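Long-range contacts in aldose-aldose oxidoreductase (Caulobacter crescentus, PDB 5A04), which probably interconverts aldoses by oxidising one sugar and reducing another, with a tightly held NADP(H) as the hydride carrier: residues Y9-L14 / I76-T81; F135-I140 / R283-Q288; V157-G162 / I188-A193. All coordinates share one frame; numbering follows the deposited sequence.

Interaction 1 (Y9-L14 / I76-T81); sequences YAILGL and IVYVIT. With NDP (NADPH dihydro-nicotinamide-adenine-dinucleotide phosphate), chain G.
Ala10 is gripped through both of its backbone polar atoms: its N donates to Ile76 O at 2.8 Å, nearly straight at 172°, and its O accepts from Tyr78 N with a similar geometry. This pairs strands 7-12 and 76-79 side by side and parallel, at the centre of the Rossmann fold that binds NADPH. Leu12 carries the pattern on, its N donating to Tyr78 O and its O accepting from Ile80 N at 2.9 Å, so four bonds tie the pair together.

On the face bearing Tyr9, Ile11, Ile76 and Tyr78, the branched Ile76 lies alongside Tyr9 and points the same way. Its CG2 sits 4.0 Å from the centroid of the Tyr9 ring, a CH-pi contact over the face, while Tyr78 CB comes to that ring's edge in its plane. The tyrosines suit this buried face because each has a mate for its hydroxyl: Tyr9 OH bonds to Leu297 O and Tyr78 OH to Glu103. Tyr78 CG lies anti to the backbone N (chi1 -169°), which brings ring atom CD2 to 4.0 Å from Ile11 CD1; its CB touches the same methyl. Ile80 CD1 covers one face of the Tyr78 ring 3.6 Å above the plane.

The other face is aliphatic. Small Ala10 and branched Val77 lie there beside Leu12, whose CD1 meets Val77 CG1 while its other branch, CD2, reaches Thr81 CG2 at 3.5 Å. Helix 86-95 packs onto this side.

Beyond the strands both segments turn to the cofactor. Gly13, the first glycine of a GxGxxA pattern, has a positive phi (97°), where a CB would jam against the preceding carbonyl O and clash with Ile80 O. The turn it makes aims the next amide at the cofactor: Leu14 N donates to O3X of the 2'-phosphate of NADPH at 2.8 Å.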
loop_
_atom_site.group_PDB
_atom_site.type_symbol
_atom_site.label_atom_id
_atom_site.label_comp_id
_atom_site.label_asym_id
_atom_site.label_seq_id
_atom_site.Cartn_x
_atom_site.Cartn_y
_atom_site.Cartn_z
ATOM N N TYR A 9 -32.784 12.658 18.453
ATOM C CA TYR A 9 -31.854 13.286 17.511
ATOM C C TYR A 9 -32.513 14.362 16.652
ATOM O O TYR A 9 -33.594 14.145 16.096
ATOM C CB TYR A 9 -31.262 12.228 16.569
ATOM C CG TYR A 9 -30.041 11.511 17.070
ATOM C CD1 TYR A 9 -30.131 10.494 18.023
ATOM C CD2 TYR A 9 -28.793 11.811 16.540
ATOM C CE1 TYR A 9 -28.991 9.835 18.470
ATOM C CE2 TYR A 9 -27.659 11.167 16.968
ATOM C CZ TYR A 9 -27.748 10.180 17.923
ATOM O OH TYR A 9 -26.590 9.543 18.329
ATOM N N ALA A 10 -31.853 15.513 16.527
ATOM C CA ALA A 10 -32.127 16.438 15.446
ATOM C C ALA A 10 -31.085 16.198 14.356
ATOM O O ALA A 10 -29.892 16.254 14.624
ATOM C CB ALA A 10 -32.077 17.904 15.941
ATOM N N ILE A 11 -31.532 15.894 13.142
ATOM C CA ILE A 11 -30.612 15.725 12.019
ATOM C C ILE A 11 -30.478 17.063 11.295
ATOM O O ILE A 11 -31.475 17.669 10.881
ATOM C CB ILE A 11 -31.091 14.623 11.044
ATOM C CG1 ILE A 11 -31.276 13.292 11.791
ATOM C CG2 ILE A 11 -30.096 14.449 9.894
ATOM C CD1 ILE A 11 -30.023 12.775 12.495
ATOM N N LEU A 12 -29.241 17.546 11.176
ATOM C CA LEU A 12 -28.995 18.872 10.631
ATOM C C LEU A 12 -28.190 18.752 9.340
ATOM O O LEU A 12 -27.060 18.264 9.351
ATOM C CB LEU A 12 -28.266 19.741 11.673
ATOM C CG LEU A 12 -28.106 21.235 11.361
ATOM C CD1 LEU A 12 -27.912 22.013 12.675
ATOM C CD2 LEU A 12 -26.923 21.482 10.442
ATOM N N GLY A 13 -28.784 19.206 8.237
ATOM C CA GLY A 13 -28.180 19.104 6.911
ATOM C C GLY A 13 -28.728 17.892 6.179
ATOM O O GLY A 13 -28.157 16.805 6.260
ATOM N N LEU A 14 -29.843 18.069 5.475
ATOM C CA LEU A 14 -30.568 16.929 4.900
ATOM C C LEU A 14 -30.068 16.606 3.481
ATOM O O LEU A 14 -30.804 16.697 2.477
ATOM C CB LEU A 14 -32.078 17.205 4.923
ATOM C CG LEU A 14 -32.652 17.537 6.314
ATOM C CD1 LEU A 14 -34.174 17.706 6.288
ATOM C CD2 LEU A 14 -32.249 16.489 7.375
ATOM N N ILE A 76 -29.788 15.491 21.151
ATOM C CA ILE A 76 -28.571 15.426 20.337
ATOM C C ILE A 76 -28.809 16.091 18.999
ATOM O O ILE A 76 -29.860 15.901 18.396
ATOM C CB ILE A 76 -28.128 13.957 20.073
ATOM C CG1 ILE A 76 -27.836 13.229 21.386
ATOM C CG2 ILE A 76 -26.920 13.921 19.141
ATOM C CD1 ILE A 76 -27.924 11.695 21.267
ATOM N N VAL A 77 -27.837 16.869 18.531
ATOM C CA VAL A 77 -27.846 17.365 17.162
ATOM C C VAL A 77 -26.758 16.634 16.370
ATOM O O VAL A 77 -25.600 16.569 16.807
ATOM C CB VAL A 77 -27.596 18.883 17.095
ATOM C CG1 VAL A 77 -27.514 19.346 15.646
ATOM C CG2 VAL A 77 -28.682 19.652 17.862
ATOM N N TYR A 78 -27.132 16.089 15.219
ATOM C CA TYR A 78 -26.192 15.382 14.358
ATOM C C TYR A 78 -25.930 16.286 13.161
ATOM O O TYR A 78 -26.806 16.507 12.330
ATOM C CB TYR A 78 -26.775 14.016 13.953
ATOM C CG TYR A 78 -25.841 13.029 13.267
ATOM C CD1 TYR A 78 -24.591 13.414 12.788
ATOM C CD2 TYR A 78 -26.231 11.699 13.095
ATOM C CE1 TYR A 78 -23.762 12.504 12.147
ATOM C CE2 TYR A 78 -25.410 10.779 12.457
ATOM C CZ TYR A 78 -24.176 11.186 11.989
ATOM O OH TYR A 78 -23.360 10.277 11.359
ATOM N N VAL A 79 -24.723 16.843 13.114
ATOM C CA VAL A 79 -24.325 17.762 12.060
ATOM C C VAL A 79 -23.752 17.022 10.851
ATOM O O VAL A 79 -22.702 16.378 10.950
ATOM C CB VAL A 79 -23.281 18.762 12.590
ATOM C CG1 VAL A 79 -22.822 19.692 11.465
ATOM C CG2 VAL A 79 -23.865 19.555 13.770
ATOM N N ILE A 80 -24.452 17.121 9.716
ATOM C CA ILE A 80 -24.112 16.366 8.512
ATOM C C ILE A 80 -24.066 17.332 7.319
ATOM O O ILE A 80 -24.706 17.136 6.276
ATOM C CB ILE A 80 -25.125 15.197 8.272
ATOM C CG1 ILE A 80 -25.436 14.493 9.603
ATOM C CG2 ILE A 80 -24.568 14.197 7.265
ATOM C CD1 ILE A 80 -26.303 13.201 9.487
ATOM N N THR A 81 -23.256 18.371 7.484
ATOM C CA THR A 81 -23.099 19.434 6.492
ATOM C C THR A 81 -21.731 19.356 5.816
ATOM O O THR A 81 -20.898 18.568 6.233
ATOM C CB THR A 81 -23.216 20.797 7.173
ATOM O OG1 THR A 81 -22.126 20.922 8.095
ATOM C CG2 THR A 81 -24.540 20.895 7.936
HETATM P PA NDP G . -24.472 16.484 0.575
HETATM O O1A NDP G . -23.973 17.575 -0.307
HETATM O O2A NDP G . -25.130 15.286 -0.053
HETATM O O5B NDP G . -25.505 17.087 1.704
HETATM C C5B NDP G . -24.923 18.211 2.302
HETATM C C4B NDP G . -26.093 18.967 2.948
HETATM O O4B NDP G . -25.615 19.968 3.849
HETATM C C3B NDP G . -26.912 19.694 1.856
HETATM O O3B NDP G . -27.880 18.858 1.306
HETATM C C2B NDP G . -27.628 20.755 2.700
HETATM O O2B NDP G . -28.656 20.274 3.345
HETATM C C1B NDP G . -26.528 21.047 3.808
HETATM N N9A NDP G . -25.808 22.300 3.563
HETATM C C8A NDP G . -25.757 23.411 4.398
HETATM N N7A NDP G . -25.031 24.424 3.885
HETATM C C5A NDP G . -24.589 23.942 2.650
HETATM C C6A NDP G . -23.789 24.517 1.644
HETATM N N6A NDP G . -23.294 25.793 1.796
HETATM N N1A NDP G . -23.483 23.836 0.497
HETATM C C2A NDP G . -24.015 22.560 0.418
HETATM N N3A NDP G . -24.777 21.885 1.287
HETATM C C4A NDP G . -25.063 22.613 2.422
HETATM O O3 NDP G . -23.071 16.044 1.348
HETATM P PN NDP G . -23.054 14.569 2.039
HETATM O O1N NDP G . -24.242 14.297 2.870
HETATM O O2N NDP G . -22.346 13.533 1.195
HETATM O O5D NDP G . -21.778 14.860 3.213
HETATM C C5D NDP G . -22.153 15.749 4.229
HETATM C C4D NDP G . -21.216 15.476 5.439
HETATM O O4D NDP G . -21.306 14.058 5.779
HETATM C C3D NDP G . -19.706 15.730 5.075
HETATM O O3D NDP G . -19.006 16.229 6.230
HETATM C C2D NDP G . -19.183 14.341 4.739
HETATM O O2D NDP G . -17.810 14.191 5.057
HETATM C C1D NDP G . -20.025 13.472 5.739
HETATM N N1N NDP G . -20.209 12.120 5.206
HETATM C C2N NDP G . -19.886 11.019 5.982
HETATM C C3N NDP G . -20.089 9.766 5.479
HETATM C C7N NDP G . -19.745 8.601 6.293
HETATM O O7N NDP G . -19.751 7.446 5.829
HETATM N N7N NDP G . -19.409 8.787 7.631
HETATM C C4N NDP G . -20.647 9.529 4.119
HETATM C C5N NDP G . -20.918 10.760 3.361
HETATM C C6N NDP G . -20.713 11.963 3.895
HETATM P P2B NDP G . -30.073 21.250 3.445
HETATM O O1X NDP G . -29.489 22.527 4.004
HETATM O O2X NDP G . -30.458 21.266 1.997
HETATM O O3X NDP G . -30.959 20.438 4.387
#

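Interaction 2 (F135-I140 / R283-Q288); sequences FQAHNI and REPAPQ
Pro285 sets its ring over one face of the His138 imidazole, with CG 3.5 Å from the ring centroid and only 3° off the normal, a CH-pi contact at the capped N-terminal turn of helix 137-147. A proline suits the spot because its compact ring offers C-H groups to the aromatic face, and CB of the same ring rests 3.5 Å from Ala137 O. The small CB of Ala137 lets the loop come close, meeting Pro285 CG and Gln288 CG. One turn along the helix, Ile140 CD1 abuts the Gln288 amide, 3.6 Å from its CD; the chain of Gln288 bends at chi2 (-65°), which brings that amide back over the helix.

Two waters join the two segments. One donates to both Phe135 O and Gln288 OE1. The other donates to Ala137 O and Ala286 O and accepts from Gln288 NE2, so that both ends of the Gln288 amide are used.

Further out, Gln136 holds the N-cap position and positions the histidine. Its OE1 accepts from Asn139 N and Asn139 ND2, which arrive from opposite faces of its plane, and weakly from His138 N. The imidazole itself is steadied by Gln136 NE2, which donates to His138 ND1 at 3.0 Å, 23° out of the ring plane. With an alanine at His138, Pro285 would probably lose its aromatic face and Gln136 NE2 its acceptor. Glu141 ties down the loop as well, through a salt bridge from its OE2 to Arg283 NH2 and a hydrogen bond that its OE1 accepts from Ala286 N.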
loop_
_atom_site.group_PDB
_atom_site.type_symbol
_atom_site.label_atom_id
_atom_site.label_comp_id
_atom_site.label_asym_id
_atom_site.label_seq_id
_atom_site.Cartn_x
_atom_site.Cartn_y
_atom_site.Cartn_z
ATOM N N PHE A 135 -17.715 0.646 14.775
ATOM C CA PHE A 135 -18.895 -0.120 15.175
ATOM C C PHE A 135 -19.236 -1.208 14.170
ATOM O O PHE A 135 -20.281 -1.850 14.268
ATOM C CB PHE A 135 -20.088 0.828 15.359
ATOM C CG PHE A 135 -19.793 1.921 16.333
ATOM C CD1 PHE A 135 -19.890 1.680 17.690
ATOM C CD2 PHE A 135 -19.325 3.159 15.897
ATOM C CE1 PHE A 135 -19.571 2.674 18.613
ATOM C CE2 PHE A 135 -18.996 4.155 16.814
ATOM C CZ PHE A 135 -19.112 3.911 18.171
ATOM N N GLN A 136 -18.340 -1.408 13.211
ATOM C CA GLN A 136 -18.584 -2.308 12.083
ATOM C C GLN A 136 -17.908 -3.648 12.377
ATOM O O GLN A 136 -16.778 -3.684 12.861
ATOM C CB GLN A 136 -18.075 -1.667 10.789
ATOM C CG GLN A 136 -18.572 -2.294 9.502
ATOM C CD GLN A 136 -17.898 -3.614 9.205
ATOM O OE1 GLN A 136 -16.721 -3.798 9.510
ATOM N NE2 GLN A 136 -18.643 -4.547 8.598
ATOM N N ALA A 137 -18.622 -4.748 12.117
ATOM C CA ALA A 137 -18.235 -6.068 12.635
ATOM C C ALA A 137 -16.828 -6.511 12.241
ATOM O O ALA A 137 -16.061 -7.004 13.080
ATOM C CB ALA A 137 -19.251 -7.126 12.171
ATOM N N HIS A 138 -16.488 -6.339 10.971
ATOM C CA HIS A 138 -15.175 -6.787 10.492
ATOM C C HIS A 138 -14.056 -5.932 11.069
ATOM O O HIS A 138 -13.001 -6.449 11.438
ATOM C CB HIS A 138 -15.115 -6.774 8.964
ATOM C CG HIS A 138 -16.156 -7.637 8.310
ATOM N ND1 HIS A 138 -17.501 -7.340 8.354
ATOM C CD2 HIS A 138 -16.047 -8.781 7.588
ATOM C CE1 HIS A 138 -18.178 -8.266 7.697
ATOM N NE2 HIS A 138 -17.320 -9.154 7.222
ATOM N N ASN A 139 -14.277 -4.626 11.145
ATOM C CA ASN A 139 -13.273 -3.739 11.741
ATOM C C ASN A 139 -13.027 -4.080 13.206
ATOM O O ASN A 139 -11.885 -4.144 13.662
ATOM C CB ASN A 139 -13.703 -2.272 11.591
ATOM C CG ASN A 139 -13.455 -1.744 10.201
ATOM O OD1 ASN A 139 -12.408 -1.150 9.935
ATOM N ND2 ASN A 139 -14.399 -1.977 9.290
ATOM N N ILE A 140 -14.103 -4.312 13.947
ATOM C CA ILE A 140 -13.983 -4.701 15.343
ATOM C C ILE A 140 -13.176 -5.998 15.478
ATOM O O ILE A 140 -12.294 -6.099 16.330
ATOM C CB ILE A 140 -15.372 -4.849 15.978
ATOM C CG1 ILE A 140 -16.015 -3.462 16.111
ATOM C CG2 ILE A 140 -15.280 -5.509 17.341
ATOM C CD1 ILE A 140 -17.463 -3.500 16.527
ATOM N N ARG A 283 -12.423 -15.076 6.731
ATOM C CA ARG A 283 -12.745 -15.132 8.146
ATOM C C ARG A 283 -14.042 -14.372 8.400
ATOM O O ARG A 283 -14.180 -13.219 7.989
ATOM C CB ARG A 283 -11.600 -14.544 8.976
ATOM C CG ARG A 283 -11.838 -14.574 10.458
ATOM C CD ARG A 283 -10.704 -13.898 11.194
ATOM N NE ARG A 283 -10.973 -13.815 12.626
ATOM C CZ ARG A 283 -10.432 -14.616 13.534
ATOM N NH1 ARG A 283 -9.583 -15.567 13.157
ATOM N NH2 ARG A 283 -10.734 -14.459 14.819
ATOM N N GLU A 284 -14.994 -15.023 9.060
ATOM C CA GLU A 284 -16.236 -14.363 9.450
ATOM C C GLU A 284 -16.111 -13.717 10.818
ATOM O O GLU A 284 -15.740 -14.370 11.779
ATOM C CB GLU A 284 -17.395 -15.357 9.465
ATOM C CG GLU A 284 -18.146 -15.426 8.164
ATOM C CD GLU A 284 -18.834 -14.118 7.828
ATOM O OE1 GLU A 284 -19.589 -13.586 8.678
ATOM O OE2 GLU A 284 -18.620 -13.622 6.709
ATOM N N PRO A 285 -16.431 -12.420 10.915
ATOM C CA PRO A 285 -16.297 -11.759 12.215
ATOM C C PRO A 285 -17.390 -12.193 13.185
ATOM O O PRO A 285 -18.449 -12.632 12.744
ATOM C CB PRO A 285 -16.442 -10.274 11.866
ATOM C CG PRO A 285 -17.353 -10.283 10.660
ATOM C CD PRO A 285 -16.938 -11.513 9.870
ATOM N N ALA A 286 -17.141 -12.057 14.479
ATOM C CA ALA A 286 -18.194 -12.261 15.463
ATOM C C ALA A 286 -19.354 -11.325 15.137
ATOM O O ALA A 286 -19.137 -10.147 14.839
ATOM C CB ALA A 286 -17.677 -12.013 16.859
ATOM N N PRO A 287 -20.582 -11.850 15.168
ATOM C CA PRO A 287 -21.789 -11.054 14.893
ATOM C C PRO A 287 -21.929 -9.850 15.812
ATOM O O PRO A 287 -21.639 -9.963 17.000
ATOM C CB PRO A 287 -22.926 -12.050 15.138
ATOM C CG PRO A 287 -22.303 -13.391 14.916
ATOM C CD PRO A 287 -20.898 -13.272 15.406
ATOM N N GLN A 288 -22.366 -8.712 15.271
ATOM C CA GLN A 288 -22.674 -7.541 16.097
ATOM C C GLN A 288 -24.185 -7.437 16.283
ATOM O O GLN A 288 -24.942 -7.936 15.450
ATOM C CB GLN A 288 -22.125 -6.252 15.468
ATOM C CG GLN A 288 -20.594 -6.144 15.478
ATOM C CD GLN A 288 -20.006 -6.053 16.883
ATOM O OE1 GLN A 288 -20.454 -5.255 17.715
ATOM N NE2 GLN A 288 -18.980 -6.856 17.144
HETATM O O HOH W 1 -21.231 -2.583 16.902
HETATM O O HOH W 2 -17.259 -8.351 15.378
#

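Interaction 3 (V157-G162 / I188-A193); sequences VVTDHG and IYSLNA. With BGC (beta-D-glucopyranose), chain H; NDP (NADPH dihydro-nicotinamide-adenine-dinucleotide phosphate), chain G.
His161 and Ser190 make the tight part of this buried contact: His161 ND1 and Ser190 OG are 2.9 Å apart in a hydrogen bond that either could donate, with the hydroxyl oxygen at the imidazole edge, in its plane. Tyr189 CB packs over one face of the same ring, 3.5 Å from its centroid, so neighbouring helix residues touch its edge and face. The far nitrogen, NE2, bonds to Thr265 OG1, and Ser190 OG also meets Val240 O; these bonds at both nitrogens fix how the imidazole is turned. In the C-terminal alpha/beta domain, helix 182-198 packs on the mixed sheet; its segment 188-193 runs roughly antiparallel to 157-162, at 154°. Thr159 adds its methyl, CG2, 3.6 Å from Ser190 CB, and spends OG1 on Arg249 O.

Packing is looser at Ala193 and between the two aromatic rings. Ala193 CB stays 4.7 Å from Thr159 OG1, and the Tyr189 and His161 rings, though 25° from parallel, are slid so far apart that they barely overlap. Chi1 of -71° carries the Tyr189 ring away from the strand into the sugar pocket, where its OH is modelled 2.4 Å from O1 of beta-D-glucopyranose, a doubtfully short length.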
loop_
_atom_site.group_PDB
_atom_site.type_symbol
_atom_site.label_atom_id
_atom_site.label_comp_id
_atom_site.label_asym_id
_atom_site.label_seq_id
_atom_site.Cartn_x
_atom_site.Cartn_y
_atom_site.Cartn_z
ATOM N N VAL A 157 0.914 -1.445 8.233
ATOM C CA VAL A 157 -0.474 -1.237 7.860
ATOM C C VAL A 157 -0.452 -0.665 6.460
ATOM O O VAL A 157 0.168 0.381 6.229
ATOM C CB VAL A 157 -1.214 -0.263 8.786
ATOM C CG1 VAL A 157 -2.645 -0.070 8.287
ATOM C CG2 VAL A 157 -1.224 -0.783 10.214
ATOM N N VAL A 158 -1.093 -1.342 5.516
ATOM C CA VAL A 158 -1.175 -0.816 4.161
ATOM C C VAL A 158 -2.647 -0.593 3.852
ATOM O O VAL A 158 -3.427 -1.550 3.812
ATOM C CB VAL A 158 -0.527 -1.771 3.121
ATOM C CG1 VAL A 158 -0.771 -1.280 1.696
ATOM C CG2 VAL A 158 0.982 -1.909 3.384
ATOM N N THR A 159 -3.030 0.666 3.662
ATOM C CA THR A 159 -4.446 0.990 3.543
ATOM C C THR A 159 -4.677 2.046 2.467
ATOM O O THR A 159 -3.965 3.061 2.386
ATOM C CB THR A 159 -5.038 1.441 4.922
ATOM O OG1 THR A 159 -6.412 1.816 4.770
ATOM C CG2 THR A 159 -4.254 2.632 5.532
ATOM N N ASP A 160 -5.661 1.770 1.613
ATOM C CA ASP A 160 -5.972 2.597 0.455
ATOM C C ASP A 160 -7.437 3.005 0.503
ATOM O O ASP A 160 -8.308 2.144 0.622
ATOM C CB ASP A 160 -5.727 1.836 -0.855
ATOM C CG ASP A 160 -4.338 1.249 -0.954
ATOM O OD1 ASP A 160 -3.390 1.821 -0.374
ATOM O OD2 ASP A 160 -4.196 0.203 -1.634
ATOM N N HIS A 161 -7.706 4.302 0.412
ATOM C CA HIS A 161 -9.076 4.791 0.318
ATOM C C HIS A 161 -9.190 5.853 -0.759
ATOM O O HIS A 161 -8.432 6.830 -0.776
ATOM C CB HIS A 161 -9.567 5.358 1.659
ATOM C CG HIS A 161 -9.927 4.305 2.663
ATOM N ND1 HIS A 161 -8.992 3.709 3.485
ATOM C CD2 HIS A 161 -11.114 3.734 2.967
ATOM C CE1 HIS A 161 -9.591 2.820 4.254
ATOM N NE2 HIS A 161 -10.880 2.819 3.965
ATOM N N GLY A 162 -10.162 5.680 -1.647
ATOM C CA GLY A 162 -10.369 6.637 -2.710
ATOM C C GLY A 162 -11.619 6.299 -3.487
ATOM O O GLY A 162 -12.113 5.163 -3.427
ATOM N N ILE A 188 -8.967 10.270 5.022
ATOM C CA ILE A 188 -9.074 10.231 6.473
ATOM C C ILE A 188 -9.409 8.812 6.980
ATOM O O ILE A 188 -9.027 8.446 8.097
ATOM C CB ILE A 188 -10.132 11.251 6.957
ATOM C CG1 ILE A 188 -10.095 11.403 8.484
ATOM C CG2 ILE A 188 -11.517 10.870 6.437
ATOM C CD1 ILE A 188 -10.853 12.634 8.980
ATOM N N TYR A 189 -10.086 7.992 6.169
ATOM C CA TYR A 189 -10.321 6.605 6.607
ATOM C C TYR A 189 -9.025 5.797 6.696
ATOM O O TYR A 189 -8.890 4.923 7.562
ATOM C CB TYR A 189 -11.302 5.877 5.677
ATOM C CG TYR A 189 -12.730 6.359 5.806
ATOM C CD1 TYR A 189 -13.198 7.411 5.027
ATOM C CD2 TYR A 189 -13.610 5.749 6.690
ATOM C CE1 TYR A 189 -14.509 7.854 5.133
ATOM C CE2 TYR A 189 -14.924 6.179 6.798
ATOM C CZ TYR A 189 -15.364 7.227 6.020
ATOM O OH TYR A 189 -16.667 7.657 6.131
ATOM N N SER A 190 -8.081 6.060 5.799
ATOM C CA SER A 190 -6.782 5.383 5.859
ATOM C C SER A 190 -6.036 5.773 7.133
ATOM O O SER A 190 -5.446 4.934 7.810
ATOM C CB SER A 190 -5.922 5.738 4.637
ATOM O OG SER A 190 -6.517 5.277 3.437
ATOM N N LEU A 191 -6.038 7.071 7.426
ATOM C CA LEU A 191 -5.388 7.590 8.621
ATOM C C LEU A 191 -6.036 7.057 9.894
ATOM O O LEU A 191 -5.350 6.582 10.807
ATOM C CB LEU A 191 -5.442 9.121 8.595
ATOM C CG LEU A 191 -5.128 9.842 9.899
ATOM C CD1 LEU A 191 -3.697 9.515 10.334
ATOM C CD2 LEU A 191 -5.327 11.344 9.681
ATOM N N ASN A 192 -7.361 7.133 9.950
ATOM C CA ASN A 192 -8.092 6.734 11.145
ATOM C C ASN A 192 -7.866 5.238 11.392
ATOM O O ASN A 192 -7.644 4.820 12.529
ATOM C CB ASN A 192 -9.588 7.080 11.002
ATOM C CG ASN A 192 -10.334 7.060 12.332
ATOM O OD1 ASN A 192 -11.065 6.117 12.632
ATOM N ND2 ASN A 192 -10.173 8.111 13.121
ATOM N N ALA A 193 -7.884 4.439 10.328
ATOM C CA ALA A 193 -7.619 2.998 10.468
ATOM C C ALA A 193 -6.189 2.706 10.927
ATOM O O ALA A 193 -5.969 1.836 11.770
ATOM C CB ALA A 193 -7.902 2.255 9.158
HETATM C C2 BGC H . -17.188 10.139 2.271
HETATM C C3 BGC H . -17.926 9.813 0.964
HETATM C C4 BGC H . -17.602 8.415 0.524
HETATM C C5 BGC H . -17.833 7.416 1.646
HETATM C C6 BGC H . -17.274 6.033 1.220
HETATM C C1 BGC H . -17.586 9.109 3.230
HETATM O O1 BGC H . -17.053 9.417 4.518
HETATM O O2 BGC H . -17.570 11.440 2.702
HETATM O O3 BGC H . -17.500 10.761 -0.002
HETATM O O4 BGC H . -18.405 8.075 -0.597
HETATM O O5 BGC H . -17.151 7.811 2.814
HETATM O O6 BGC H . -17.646 5.026 2.170
HETATM P PA NDP G . -24.472 16.484 0.575
HETATM O O1A NDP G . -23.973 17.575 -0.307
HETATM O O2A NDP G . -25.130 15.286 -0.053
HETATM O O5B NDP G . -25.505 17.087 1.704
HETATM C C5B NDP G . -24.923 18.211 2.302
HETATM C C4B NDP G . -26.093 18.967 2.948
HETATM O O4B NDP G . -25.615 19.968 3.849
HETATM C C3B NDP G . -26.912 19.694 1.856
HETATM O O3B NDP G . -27.880 18.858 1.306
HETATM C C2B NDP G . -27.628 20.755 2.700
HETATM O O2B NDP G . -28.656 20.274 3.345
HETATM C C1B NDP G . -26.528 21.047 3.808
HETATM N N9A NDP G . -25.808 22.300 3.563
HETATM C C8A NDP G . -25.757 23.411 4.398
HETATM N N7A NDP G . -25.031 24.424 3.885
HETATM C C5A NDP G . -24.589 23.942 2.650
HETATM C C6A NDP G . -23.789 24.517 1.644
HETATM N N6A NDP G . -23.294 25.793 1.796
HETATM N N1A NDP G . -23.483 23.836 0.497
HETATM C C2A NDP G . -24.015 22.560 0.418
HETATM N N3A NDP G . -24.777 21.885 1.287
HETATM C C4A NDP G . -25.063 22.613 2.422
HETATM O O3 NDP G . -23.071 16.044 1.348
HETATM P PN NDP G . -23.054 14.569 2.039
HETATM O O1N NDP G . -24.242 14.297 2.870
HETATM O O2N NDP G . -22.346 13.533 1.195
HETATM O O5D NDP G . -21.778 14.860 3.213
HETATM C C5D NDP G . -22.153 15.749 4.229
HETATM C C4D NDP G . -21.216 15.476 5.439
HETATM O O4D NDP G . -21.306 14.058 5.779
HETATM C C3D NDP G . -19.706 15.730 5.075
HETATM O O3D NDP G . -19.006 16.229 6.230
HETATM C C2D NDP G . -19.183 14.341 4.739
HETATM O O2D NDP G . -17.810 14.191 5.057
HETATM C C1D NDP G . -20.025 13.472 5.739
HETATM N N1N NDP G . -20.209 12.120 5.206
HETATM C C2N NDP G . -19.886 11.019 5.982
HETATM C C3N NDP G . -20.089 9.766 5.479
HETATM C C7N NDP G . -19.745 8.601 6.293
HETATM O O7N NDP G . -19.751 7.446 5.829
HETATM N N7N NDP G . -19.409 8.787 7.631
HETATM C C4N NDP G . -20.647 9.529 4.119
HETATM C C5N NDP G . -20.918 10.760 3.361
HETATM C C6N NDP G . -20.713 11.963 3.895
HETATM P P2B NDP G . -30.073 21.250 3.445
HETATM O O1X NDP G . -29.489 22.527 4.004
HETATM O O2X NDP G . -30.458 21.266 1.997
HETATM O O3X NDP G . -30.959 20.438 4.387
#

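In the fold
Interactions 1 and 3 are buried and lie in the two different domains, on opposite sides of the chain's centre, yet both reach the same NADPH: interaction 1 through backbone groups at its phosphate and ribose parts, interaction 3 through the tyrosine near its carboxamide and the sugar. Interaction 2 is a surface contact joining a helix start to a loop, and waters do the bridging that backbone bonds do between the strands of interaction 1. Interaction 3 relies instead on polar side chains buried between helix and sheet. Helix 137-147 is followed in the chain by strand 156-162; the nearest atoms of interactions 2 and 3 are about 6 Å apart, without touching.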